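Local atomic coordinates of adenosine deaminase (Burkholderia ambifaria, PDB entry 4GXW), a protein that binds zinc and probably removes an amino group hydrolytically from a purine such as adenine or adenosine, as a member of the adenosine and AMP deaminase family of amidohydrolases. Residues 34-39 with 298-303; 51-56 with 88-93; 108-113 with 308-313. One frame throughout, in Å; residues are numbered along the deposited sequence.

Contact 1 (34-39 with 298-303); sequences LHCHLL and PNTDDP. With ZN (zinc ion), chain C.
The mononuclear zinc site of an amidohydrolase is assembled here from two loops that follow separate strands of the barrel. His35 and His37, the two histidines of an HxH motif, bind the metal through NE2, at 2.2 Å from zinc for His35 and 2.1 Å for His37, and Asp301 OD1 reaches it from the other loop at 2.2 Å. His216 and a water complete the shell. Asp301 lies alongside both rings, its carboxylate steeply inclined to the His35 ring (77°) and less so to the His37 ring. Asp301 sends OD1 to the metal because its CG swings away from the backbone N (chi1 -153°), while OD2 accepts a hydrogen bond of 2.6 Å from the zinc-bound water, which fixes the rotation of the carboxylate. Backbone bonds set the ligands in place: Asp301 N donates to His35 O, and Asp301 O receives His37 N at 2.8 Å, nearly straight (174°) and in the carbonyl plane, so that Cys36 and Asp301 form a single beta bridge. Farther along, Asn299 OD1 takes Leu34 N at 2.8 Å and, weakly, His35 N, while Asn299 CB packs against His35 CB. Cys36 SG rests on Pro303 CD at 3.6 Å. The second shell includes Thr263, whose OG1 bonds His35 ND1 and so helps to orient that ring. Paired histidines after the first strand, joined by a later histidine and an aspartate, are the signature of the adenosine deaminase metal centre in a TIM-type barrel.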
ATOM      1  N   LEU A  34       1.173  -2.316  -4.604  1.00  7.71           N
ATOM      2  CA  LEU A  34      -0.263  -2.584  -4.614  1.00  7.76           C
ATOM      3  C   LEU A  34      -0.979  -2.044  -3.386  1.00  8.12           C
ATOM      4  O   LEU A  34      -2.196  -2.157  -3.286  1.00  9.06           O
ATOM      5  CB  LEU A  34      -0.528  -4.090  -4.708  1.00  9.90           C
ATOM      6  CG  LEU A  34       0.019  -4.829  -5.923  1.00  8.76           C
ATOM      7  CD1 LEU A  34      -0.333  -6.306  -5.843  1.00 11.05           C
ATOM      8  CD2 LEU A  34      -0.527  -4.210  -7.204  1.00 10.44           C
ATOM      9  N   HIS A  35      -0.234  -1.470  -2.443  1.00  7.68           N
ATOM     10  CA  HIS A  35      -0.814  -0.987  -1.188  1.00  8.24           C
ATOM     11  C   HIS A  35      -0.128   0.301  -0.768  1.00  8.40           C
ATOM     12  O   HIS A  35       0.914   0.285  -0.102  1.00  8.71           O
ATOM     13  CB  HIS A  35      -0.703  -2.057  -0.087  1.00  9.49           C
ATOM     14  CG  HIS A  35      -1.465  -1.735   1.170  1.00  7.93           C
ATOM     15  ND1 HIS A  35      -1.958  -2.719   2.002  1.00  8.83           N
ATOM     16  CD2 HIS A  35      -1.798  -0.555   1.749  1.00  9.54           C
ATOM     17  CE1 HIS A  35      -2.579  -2.155   3.027  1.00  8.61           C
ATOM     18  NE2 HIS A  35      -2.506  -0.838   2.893  1.00  9.09           N
ATOM     19  N   CYS A  36      -0.714   1.418  -1.182  1.00  8.25           N
ATOM     20  CA  CYS A  36      -0.180   2.735  -0.871  1.00  7.96           C
ATOM     21  C   CYS A  36      -1.304   3.747  -0.890  1.00  8.13           C
ATOM     22  O   CYS A  36      -2.045   3.840  -1.869  1.00  8.66           O
ATOM     23  CB  CYS A  36       0.876   3.144  -1.896  1.00  8.05           C
ATOM     24  SG  CYS A  36       1.668   4.701  -1.471  1.00 12.51           S
ATOM     25  N   HIS A  37      -1.423   4.513   0.186  1.00  8.83           N
ATOM     26  CA  HIS A  37      -2.423   5.574   0.260  1.00  8.35           C
ATOM     27  C   HIS A  37      -1.807   6.872  -0.234  1.00  8.44           C
ATOM     28  O   HIS A  37      -0.784   7.326   0.293  1.00  9.14           O
ATOM     29  CB  HIS A  37      -2.966   5.721   1.688  1.00 11.26           C
ATOM     30  CG  HIS A  37      -3.556   4.456   2.227  1.00 10.42           C
ATOM     31  ND1 HIS A  37      -4.903   4.160   2.149  1.00 12.20           N
ATOM     32  CD2 HIS A  37      -2.967   3.386   2.813  1.00 11.38           C
ATOM     33  CE1 HIS A  37      -5.115   2.964   2.676  1.00 11.97           C
ATOM     34  NE2 HIS A  37      -3.956   2.471   3.082  1.00 12.92           N
ATOM     35  N   LEU A  38      -2.441   7.454  -1.251  1.00  9.25           N
ATOM     36  CA  LEU A  38      -2.032   8.739  -1.809  1.00  9.09           C
ATOM     37  C   LEU A  38      -1.724   9.774  -0.726  1.00  9.07           C
ATOM     38  O   LEU A  38      -0.676  10.425  -0.753  1.00  9.43           O
ATOM     39  CB  LEU A  38      -3.138   9.273  -2.722  1.00 10.53           C
ATOM     40  CG  LEU A  38      -2.822  10.601  -3.409  1.00 10.06           C
ATOM     41  CD1 LEU A  38      -1.575  10.483  -4.283  1.00 12.09           C
ATOM     42  CD2 LEU A  38      -4.024  11.077  -4.207  1.00 11.88           C
ATOM     43  N   LEU A  39      -2.632   9.914   0.233  1.00  9.05           N
ATOM     44  CA  LEU A  39      -2.503  10.941   1.255  1.00  9.49           C
ATOM     45  C   LEU A  39      -1.464  10.576   2.320  1.00 10.16           C
ATOM     46  O   LEU A  39      -1.107  11.409   3.152  1.00 13.57           O
ATOM     47  CB  LEU A  39      -3.872  11.263   1.879  1.00 10.77           C
ATOM     48  CG  LEU A  39      -4.685  12.371   1.180  1.00 10.06           C
ATOM     49  CD1 LEU A  39      -4.964  12.037  -0.290  1.00 12.76           C
ATOM     50  CD2 LEU A  39      -5.986  12.637   1.932  1.00 10.76           C
ATOM     51  N   PRO A 298       5.090  -7.287  -0.256  1.00  7.56           N
ATOM     52  CA  PRO A 298       5.363  -6.173   0.663  1.00  8.07           C
ATOM     53  C   PRO A 298       5.184  -4.798   0.016  1.00  7.31           C
ATOM     54  O   PRO A 298       5.442  -4.640  -1.183  1.00  7.85           O
ATOM     55  CB  PRO A 298       6.825  -6.391   1.033  1.00  9.28           C
ATOM     56  CG  PRO A 298       7.406  -6.986  -0.214  1.00  8.10           C
ATOM     57  CD  PRO A 298       6.335  -7.884  -0.770  1.00  8.20           C
ATOM     58  N   ASN A 299       4.759  -3.821   0.822  1.00  8.10           N
ATOM     59  CA  ASN A 299       4.401  -2.498   0.346  1.00  8.21           C
ATOM     60  C   ASN A 299       4.683  -1.463   1.429  1.00  9.76           C
ATOM     61  O   ASN A 299       4.909  -1.829   2.583  1.00  9.45           O
ATOM     62  CB  ASN A 299       2.912  -2.466  -0.001  1.00  8.74           C
ATOM     63  CG  ASN A 299       2.585  -3.281  -1.220  1.00  7.55           C
ATOM     64  OD1 ASN A 299       2.660  -2.777  -2.327  1.00  8.22           O
ATOM     65  ND2 ASN A 299       2.215  -4.551  -1.026  1.00  7.71           N
ATOM     66  N   THR A 300       4.620  -0.178   1.062  1.00  9.09           N
ATOM     67  CA  THR A 300       4.925   0.921   1.983  1.00  9.14           C
ATOM     68  C   THR A 300       3.732   1.457   2.781  1.00 10.01           C
ATOM     69  O   THR A 300       3.927   1.976   3.884  1.00  9.32           O
ATOM     70  CB  THR A 300       5.634   2.114   1.275  1.00 10.04           C
ATOM     71  OG1 THR A 300       4.779   2.665   0.263  1.00 10.00           O
ATOM     72  CG2 THR A 300       6.969   1.686   0.650  1.00 10.35           C
ATOM     73  N   ASP A 301       2.519   1.363   2.220  1.00  9.65           N
ATOM     74  CA  ASP A 301       1.260   1.845   2.853  1.00  9.59           C
ATOM     75  C   ASP A 301       1.183   3.375   2.922  1.00 11.18           C
ATOM     76  O   ASP A 301       0.382   3.993   2.217  1.00 12.63           O
ATOM     77  CB  ASP A 301       1.050   1.199   4.239  1.00 10.49           C
ATOM     78  CG  ASP A 301      -0.434   1.095   4.683  1.00 14.96           C
ATOM     79  OD1 ASP A 301      -1.416   1.405   3.958  1.00 13.69           O
ATOM     80  OD2 ASP A 301      -0.625   0.633   5.829  1.00 17.96           O
ATOM     81  N   ASP A 302       2.017   3.981   3.765  1.00 10.81           N
ATOM     82  CA  ASP A 302       2.073   5.440   3.910  1.00 11.70           C
ATOM     83  C   ASP A 302       3.544   5.835   3.904  1.00 11.41           C
ATOM     84  O   ASP A 302       4.115   6.124   4.966  1.00 13.86           O
ATOM     85  CB  ASP A 302       1.403   5.898   5.216  1.00 13.54           C
ATOM     86  CG  ASP A 302      -0.021   5.417   5.342  1.00 15.45           C
ATOM     87  OD1 ASP A 302      -0.912   5.991   4.685  1.00 15.35           O
ATOM     88  OD2 ASP A 302      -0.268   4.459   6.114  1.00 20.66           O
ATOM     89  N   PRO A 303       4.177   5.835   2.720  1.00 10.14           N
ATOM     90  CA  PRO A 303       5.642   5.906   2.656  1.00 10.84           C
ATOM     91  C   PRO A 303       6.247   7.137   3.324  1.00 11.73           C
ATOM     92  O   PRO A 303       7.269   7.014   3.994  1.00 14.45           O
ATOM     93  CB  PRO A 303       5.941   5.883   1.146  1.00 10.87           C
ATOM     94  CG  PRO A 303       4.641   6.265   0.500  1.00 11.79           C
ATOM     95  CD  PRO A 303       3.587   5.691   1.378  1.00 10.38           C
TER
HETATM   96 ZN    ZN C 401      -3.465   0.704   4.068  0.72 10.58          ZN
HETATM   97  O   HOH W   1      -3.227   0.268   5.974  1.00 13.73           O

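Contact 2 (51-56 with 88-93); sequences AQRSGA and LTRPDD
An end-on arginine-aspartate salt bridge ties the C-terminal end of helix 44-54 to the first turn of helix 91-106. Arg53 bends at chi3 (77°) and presents two nitrogens to Asp93: NH1 meets OD2 at 2.8 Å and NH2 meets OD1 at 2.8 Å, with guanidinium and carboxylate nearly coplanar (22°). Both oxygens are approached on their syn side. NH1 also donates to Thr89 OG1, 2.8 Å away and in the guanidinium plane, though this bond is more bent (137°). Over one face of the same guanidinium, toward its rim, lies Arg90 NE, 3.8 Å from Arg53 NH1. These like charges sit close, and the carboxylate probably offsets their repulsion. Asp93 OD2 is gripped by three donors, because Thr89 N, at 3.0 Å, and Arg90 N also bond to it; the acidic side chain thereby folds back on the turn that leads into its own helix. Beside this polar cluster, Ser54 CB touches Thr89 CG2. The contact lies at the surface, where Leu50 of helix 44-54 packs on Leu88 and Asp93, and helix 77-87, which leads into 88-93, touches both segments through Ala56 and Leu88.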
ATOM      1  N   ALA A  51      -0.070  23.761   3.296  1.00 20.11           N
ATOM      2  CA  ALA A  51      -0.499  24.393   4.541  1.00 23.03           C
ATOM      3  C   ALA A  51      -0.380  25.914   4.478  1.00 27.30           C
ATOM      4  O   ALA A  51      -1.282  26.646   4.902  1.00 26.61           O
ATOM      5  CB  ALA A  51       0.302  23.848   5.708  1.00 23.95           C
ATOM      6  N   GLN A  52       0.745  26.388   3.957  1.00 23.82           N
ATOM      7  CA  GLN A  52       1.006  27.820   3.887  1.00 30.88           C
ATOM      8  C   GLN A  52       0.035  28.512   2.941  1.00 37.75           C
ATOM      9  O   GLN A  52      -0.428  29.619   3.219  1.00 42.00           O
ATOM     10  CB  GLN A  52       2.455  28.081   3.467  1.00 37.13           C
ATOM     11  CG  GLN A  52       3.476  27.628   4.504  1.00 41.52           C
ATOM     12  CD  GLN A  52       4.902  27.670   3.991  1.00 48.78           C
ATOM     13  OE1 GLN A  52       5.143  27.655   2.784  1.00 52.49           O
ATOM     14  NE2 GLN A  52       5.857  27.721   4.913  1.00 49.44           N
ATOM     15  N   ARG A  53      -0.288  27.856   1.831  1.00 34.03           N
ATOM     16  CA  ARG A  53      -1.225  28.431   0.870  1.00 38.53           C
ATOM     17  C   ARG A  53      -2.669  28.430   1.377  1.00 35.82           C
ATOM     18  O   ARG A  53      -3.403  29.399   1.175  1.00 37.77           O
ATOM     19  CB  ARG A  53      -1.139  27.708  -0.475  1.00 33.65           C
ATOM     20  CG  ARG A  53      -1.771  28.479  -1.628  1.00 35.52           C
ATOM     21  CD  ARG A  53      -2.059  27.582  -2.824  1.00 34.01           C
ATOM     22  NE  ARG A  53      -3.246  26.763  -2.612  1.00 26.53           N
ATOM     23  CZ  ARG A  53      -3.379  25.512  -3.041  1.00 25.45           C
ATOM     24  NH1 ARG A  53      -4.499  24.842  -2.798  1.00 26.72           N
ATOM     25  NH2 ARG A  53      -2.391  24.926  -3.704  1.00 31.13           N
ATOM     26  N   SER A  54      -3.079  27.347   2.032  1.00 31.88           N
ATOM     27  CA  SER A  54      -4.460  27.225   2.507  1.00 34.38           C
ATOM     28  C   SER A  54      -4.724  28.013   3.780  1.00 38.49           C
ATOM     29  O   SER A  54      -5.880  28.248   4.141  1.00 39.97           O
ATOM     30  CB  SER A  54      -4.829  25.758   2.748  1.00 37.04           C
ATOM     31  OG  SER A  54      -4.023  25.188   3.771  1.00 36.56           O
ATOM     32  N   GLY A  55      -3.659  28.420   4.461  1.00 38.49           N
ATOM     33  CA  GLY A  55      -3.799  29.046   5.761  1.00 38.48           C
ATOM     34  C   GLY A  55      -4.368  28.050   6.750  1.00 40.49           C
ATOM     35  O   GLY A  55      -5.191  28.394   7.598  1.00 45.61           O
ATOM     36  N   ALA A  56      -3.934  26.799   6.625  1.00 35.58           N
ATOM     37  CA  ALA A  56      -4.372  25.744   7.524  1.00 33.17           C
ATOM     38  C   ALA A  56      -3.923  26.070   8.939  1.00 31.75           C
ATOM     39  O   ALA A  56      -2.820  26.583   9.138  1.00 33.33           O
ATOM     40  CB  ALA A  56      -3.797  24.407   7.082  1.00 30.70           C
ATOM     41  N   LEU A  88      -5.912  20.116   1.204  1.00 11.05           N
ATOM     42  CA  LEU A  88      -6.229  19.836  -0.191  1.00 11.33           C
ATOM     43  C   LEU A  88      -7.469  20.647  -0.553  1.00  9.51           C
ATOM     44  O   LEU A  88      -8.599  20.277  -0.199  1.00 12.67           O
ATOM     45  CB  LEU A  88      -6.465  18.331  -0.386  1.00  9.57           C
ATOM     46  CG  LEU A  88      -5.257  17.456  -0.028  1.00  9.80           C
ATOM     47  CD1 LEU A  88      -5.628  15.978   0.023  1.00 11.08           C
ATOM     48  CD2 LEU A  88      -4.078  17.692  -0.982  1.00 11.21           C
ATOM     49  N   THR A  89      -7.261  21.771  -1.229  1.00  9.30           N
ATOM     50  CA  THR A  89      -8.357  22.710  -1.464  1.00  9.45           C
ATOM     51  C   THR A  89      -8.694  22.938  -2.938  1.00 11.23           C
ATOM     52  O   THR A  89      -9.677  23.617  -3.243  1.00 11.60           O
ATOM     53  CB  THR A  89      -8.091  24.077  -0.798  1.00 11.63           C
ATOM     54  OG1 THR A  89      -6.958  24.701  -1.412  1.00 11.92           O
ATOM     55  CG2 THR A  89      -7.836  23.910   0.707  1.00 13.30           C
ATOM     56  N   ARG A  90      -7.886  22.382  -3.839  1.00 10.64           N
ATOM     57  CA  ARG A  90      -8.114  22.506  -5.279  1.00 10.80           C
ATOM     58  C   ARG A  90      -7.813  21.175  -5.923  1.00 11.40           C
ATOM     59  O   ARG A  90      -6.922  20.466  -5.463  1.00 10.12           O
ATOM     60  CB  ARG A  90      -7.172  23.540  -5.903  1.00 16.69           C
ATOM     61  CG  ARG A  90      -7.165  24.911  -5.276  1.00 17.00           C
ATOM     62  CD  ARG A  90      -6.229  25.829  -6.040  1.00 28.39           C
ATOM     63  NE  ARG A  90      -6.037  27.122  -5.386  1.00 23.11           N
ATOM     64  CZ  ARG A  90      -5.598  28.215  -6.002  1.00 25.46           C
ATOM     65  NH1 ARG A  90      -5.295  28.176  -7.291  1.00 19.22           N
ATOM     66  NH2 ARG A  90      -5.457  29.350  -5.328  1.00 30.48           N
ATOM     67  N   PRO A  91      -8.523  20.836  -7.014  1.00  9.68           N
ATOM     68  CA  PRO A  91      -8.196  19.613  -7.759  1.00  9.92           C
ATOM     69  C   PRO A  91      -6.716  19.514  -8.078  1.00 10.48           C
ATOM     70  O   PRO A  91      -6.152  18.420  -8.000  1.00 11.24           O
ATOM     71  CB  PRO A  91      -8.993  19.774  -9.057  1.00 12.05           C
ATOM     72  CG  PRO A  91     -10.187  20.575  -8.655  1.00 10.79           C
ATOM     73  CD  PRO A  91      -9.706  21.524  -7.568  1.00  9.31           C
ATOM     74  N   ASP A  92      -6.084  20.631  -8.416  1.00 10.53           N
ATOM     75  CA  ASP A  92      -4.673  20.583  -8.794  1.00 11.22           C
ATOM     76  C   ASP A  92      -3.753  20.052  -7.689  1.00 10.97           C
ATOM     77  O   ASP A  92      -2.678  19.522  -7.970  1.00 10.28           O
ATOM     78  CB  ASP A  92      -4.178  21.940  -9.292  1.00 11.91           C
ATOM     79  CG  ASP A  92      -2.837  21.834  -9.970  1.00 16.95           C
ATOM     80  OD1 ASP A  92      -2.793  21.371 -11.127  1.00 22.32           O
ATOM     81  OD2 ASP A  92      -1.819  22.183  -9.345  1.00 16.46           O
ATOM     82  N   ASP A  93      -4.170  20.186  -6.436  1.00  9.94           N
ATOM     83  CA  ASP A  93      -3.396  19.651  -5.322  1.00  9.66           C
ATOM     84  C   ASP A  93      -3.339  18.128  -5.396  1.00  9.10           C
ATOM     85  O   ASP A  93      -2.304  17.522  -5.092  1.00 10.29           O
ATOM     86  CB  ASP A  93      -4.010  20.069  -3.987  1.00  9.53           C
ATOM     87  CG  ASP A  93      -4.019  21.567  -3.788  1.00 11.38           C
ATOM     88  OD1 ASP A  93      -3.209  22.294  -4.415  1.00 12.84           O
ATOM     89  OD2 ASP A  93      -4.854  22.031  -2.980  1.00 12.75           O
TER
HETATM   90  O   HOH W   2      -5.535  26.347  -0.391  1.00 46.01           O

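Contact 3 (108-113 with 308-313); sequences HNVRHA and VNPSEA
His108 turns its CG anti to the carbonyl carbon (chi1 -72°), and Asn309 places its CG between backbone N and carbonyl carbon (chi1 67°); together these torsions lay the asparagine amide over one face of the imidazole. The stack joins the loop entering strand 110-117 of the parallel barrel sheet to the N-terminal end of helix 310-319. Ring and amide planes are 26° apart, with Asn309 CG 3.3 Å from His108 CE1, and Asn309 CB adds a CH-pi contact, 3.9 Å from the ring centroid. The amide has a second task. As N-cap of the helix, Asn309 accepts from Glu312 N at its OD1, at 2.9 Å, while Glu312 OE1 takes Asn309 N through its anti lone pair, also at 2.9 Å. This reciprocal pair is a capping box, and its bond to OD1 helps fix the rotation of the amide that stacks on the ring. The partial positive charge of the helix start may polarise the nearby ring. Pro310, the first helical residue, adds apolar packing: its CB lies 4.0 Å from His108 CB, and its CG packs on Val110 CG2 at 3.8 Å. On the side of the strand, Asn109 has positive phi and serves as the C-prime residue of the Schellman motif that ends helix 91-106, so the chain leaves that helix, passes the stacked ring and enters the strand within a few residues. His27 also meets the ring of His108, and Lys31 of the neighbouring strand touches both Pro310 and Ser311. At the ring edge, near its plane, His108 ND1 and Ser311 OG share a hydrogen bond of 2.8 Å.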
ATOM      1  N   HIS A 108      12.491   4.278  -7.215  1.00 11.04           N
ATOM      2  CA  HIS A 108      12.853   3.024  -6.564  1.00 11.60           C
ATOM      3  C   HIS A 108      12.506   1.816  -7.419  1.00 10.03           C
ATOM      4  O   HIS A 108      12.357   0.706  -6.910  1.00 11.34           O
ATOM      5  CB  HIS A 108      12.215   2.935  -5.181  1.00 10.49           C
ATOM      6  CG  HIS A 108      12.848   3.861  -4.199  1.00 12.45           C
ATOM      7  ND1 HIS A 108      13.996   3.533  -3.516  1.00 10.75           N
ATOM      8  CD2 HIS A 108      12.542   5.128  -3.835  1.00 14.64           C
ATOM      9  CE1 HIS A 108      14.360   4.547  -2.752  1.00 12.87           C
ATOM     10  NE2 HIS A 108      13.490   5.527  -2.925  1.00 15.69           N
ATOM     11  N   ASN A 109      12.387   2.050  -8.724  1.00 10.84           N
ATOM     12  CA  ASN A 109      12.113   0.991  -9.690  1.00 10.27           C
ATOM     13  C   ASN A 109      10.758   0.309  -9.514  1.00  9.55           C
ATOM     14  O   ASN A 109      10.576  -0.849  -9.909  1.00  9.66           O
ATOM     15  CB  ASN A 109      13.261  -0.019  -9.741  1.00 12.39           C
ATOM     16  CG  ASN A 109      14.497   0.562 -10.386  1.00 11.48           C
ATOM     17  OD1 ASN A 109      14.448   1.027 -11.534  1.00 13.47           O
ATOM     18  ND2 ASN A 109      15.605   0.581  -9.652  1.00 13.52           N
ATOM     19  N   VAL A 110       9.802   1.033  -8.934  1.00  9.49           N
ATOM     20  CA  VAL A 110       8.412   0.637  -9.060  1.00  9.83           C
ATOM     21  C   VAL A 110       7.996   0.932 -10.499  1.00 10.41           C
ATOM     22  O   VAL A 110       8.080   2.080 -10.956  1.00 11.42           O
ATOM     23  CB  VAL A 110       7.507   1.371  -8.052  1.00  9.10           C
ATOM     24  CG1 VAL A 110       6.053   0.989  -8.293  1.00  9.74           C
ATOM     25  CG2 VAL A 110       7.923   1.035  -6.613  1.00 10.03           C
ATOM     26  N   ARG A 111       7.568  -0.105 -11.211  1.00  9.34           N
ATOM     27  CA  ARG A 111       7.204   0.025 -12.620  1.00  9.12           C
ATOM     28  C   ARG A 111       5.701   0.138 -12.807  1.00  9.68           C
ATOM     29  O   ARG A 111       5.223   0.556 -13.861  1.00 10.81           O
ATOM     30  CB  ARG A 111       7.766  -1.147 -13.413  1.00 10.86           C
ATOM     31  CG  ARG A 111       9.280  -1.131 -13.414  1.00 12.19           C
ATOM     32  CD  ARG A 111       9.894  -2.348 -14.072  1.00 12.05           C
ATOM     33  NE  ARG A 111      11.351  -2.238 -14.111  1.00 12.36           N
ATOM     34  CZ  ARG A 111      12.162  -3.178 -14.585  1.00 11.91           C
ATOM     35  NH1 ARG A 111      11.657  -4.297 -15.076  1.00 12.99           N
ATOM     36  NH2 ARG A 111      13.476  -2.992 -14.578  1.00 13.14           N
ATOM     37  N   HIS A 112       4.964  -0.221 -11.759  1.00  8.64           N
ATOM     38  CA  HIS A 112       3.510  -0.216 -11.774  1.00  8.46           C
ATOM     39  C   HIS A 112       3.040  -0.018 -10.340  1.00  8.27           C
ATOM     40  O   HIS A 112       3.406  -0.795  -9.455  1.00  8.76           O
ATOM     41  CB  HIS A 112       2.989  -1.547 -12.336  1.00  9.05           C
ATOM     42  CG  HIS A 112       1.498  -1.669 -12.320  1.00  8.71           C
ATOM     43  ND1 HIS A 112       0.693  -1.131 -13.302  1.00 11.19           N
ATOM     44  CD2 HIS A 112       0.664  -2.271 -11.437  1.00  9.02           C
ATOM     45  CE1 HIS A 112      -0.572  -1.388 -13.019  1.00 10.66           C
ATOM     46  NE2 HIS A 112      -0.617  -2.071 -11.888  1.00  9.71           N
ATOM     47  N   ALA A 113       2.237   1.022 -10.114  1.00  8.39           N
ATOM     48  CA  ALA A 113       1.733   1.350  -8.779  1.00  8.58           C
ATOM     49  C   ALA A 113       0.215   1.467  -8.792  1.00  9.26           C
ATOM     50  O   ALA A 113      -0.349   2.186  -9.619  1.00  9.68           O
ATOM     51  CB  ALA A 113       2.343   2.660  -8.273  1.00  8.99           C
ATOM     52  N   VAL A 308       9.294   5.119   5.070  1.00 11.35           N
ATOM     53  CA  VAL A 308       9.750   3.919   4.383  1.00 10.84           C
ATOM     54  C   VAL A 308       9.496   4.041   2.882  1.00 11.75           C
ATOM     55  O   VAL A 308       8.376   4.317   2.456  1.00 13.31           O
ATOM     56  CB  VAL A 308       9.094   2.637   4.996  1.00 12.54           C
ATOM     57  CG1 VAL A 308       7.565   2.650   4.845  1.00 13.66           C
ATOM     58  CG2 VAL A 308       9.697   1.361   4.412  1.00 13.54           C
ATOM     59  N   ASN A 309      10.543   3.873   2.081  1.00 11.08           N
ATOM     60  CA  ASN A 309      10.388   3.869   0.624  1.00 11.53           C
ATOM     61  C   ASN A 309      10.307   2.409   0.122  1.00  9.55           C
ATOM     62  O   ASN A 309      10.534   1.478   0.911  1.00 10.90           O
ATOM     63  CB  ASN A 309      11.494   4.708  -0.043  1.00 11.77           C
ATOM     64  CG  ASN A 309      12.873   4.106   0.115  1.00 10.63           C
ATOM     65  OD1 ASN A 309      13.067   2.908  -0.104  1.00 12.01           O
ATOM     66  ND2 ASN A 309      13.852   4.939   0.484  1.00 12.83           N
ATOM     67  N   PRO A 310       9.973   2.188  -1.171  1.00  9.40           N
ATOM     68  CA  PRO A 310       9.804   0.809  -1.641  1.00 10.18           C
ATOM     69  C   PRO A 310      11.065  -0.048  -1.458  1.00  9.78           C
ATOM     70  O   PRO A 310      10.939  -1.211  -1.070  1.00 10.99           O
ATOM     71  CB  PRO A 310       9.460   0.986  -3.123  1.00  9.82           C
ATOM     72  CG  PRO A 310       8.716   2.307  -3.156  1.00  8.97           C
ATOM     73  CD  PRO A 310       9.458   3.166  -2.153  1.00 10.75           C
ATOM     74  N   SER A 311      12.251   0.504  -1.712  1.00 11.30           N
ATOM     75  CA  SER A 311      13.488  -0.257  -1.516  1.00 10.07           C
ATOM     76  C   SER A 311      13.671  -0.695  -0.063  1.00 10.75           C
ATOM     77  O   SER A 311      14.164  -1.797   0.206  1.00 10.90           O
ATOM     78  CB  SER A 311      14.704   0.547  -1.993  1.00 10.17           C
ATOM     79  OG  SER A 311      14.592   0.847  -3.373  1.00 11.13           O
ATOM     80  N   GLU A 312      13.267   0.168   0.865  1.00  9.86           N
ATOM     81  CA  GLU A 312      13.361  -0.120   2.288  1.00 10.16           C
ATOM     82  C   GLU A 312      12.333  -1.155   2.748  1.00 12.16           C
ATOM     83  O   GLU A 312      12.621  -1.973   3.627  1.00 11.12           O
ATOM     84  CB  GLU A 312      13.210   1.174   3.094  1.00 11.90           C
ATOM     85  CG  GLU A 312      14.412   2.110   3.011  1.00 13.04           C
ATOM     86  CD  GLU A 312      14.159   3.455   3.665  1.00 13.32           C
ATOM     87  OE1 GLU A 312      13.030   3.981   3.533  1.00 14.00           O
ATOM     88  OE2 GLU A 312      15.081   3.987   4.327  1.00 17.24           O
ATOM     89  N   ALA A 313      11.133  -1.113   2.171  1.00 10.96           N
ATOM     90  CA  ALA A 313      10.128  -2.105   2.521  1.00  9.96           C
ATOM     91  C   ALA A 313      10.589  -3.512   2.153  1.00  9.89           C
ATOM     92  O   ALA A 313      10.448  -4.447   2.941  1.00 10.52           O
ATOM     93  CB  ALA A 313       8.783  -1.765   1.869  1.00  9.88           C
TER

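The three contacts differ in chemistry as they differ in depth. Contact 1 is buried near the centre of the chain and relies on metal coordination and backbone bonds; contact 3, partly buried and about 10 Å away between centres, uses an amide-ring stack, a hydrogen bond and apolar packing; contact 2, at the surface, is built on charge. Contacts 1 and 3 are neighbours through 298-303 and 308-313: Thr300 CG2 packs against the backbone of Asn309, and Pro303 O probably accepts from Val308 N. Contact 2 meets contact 1 through Leu39 and Leu88. Helix 91-106 links contacts 2 and 3, which do not touch, starting in contact 2 and ending just before contact 3.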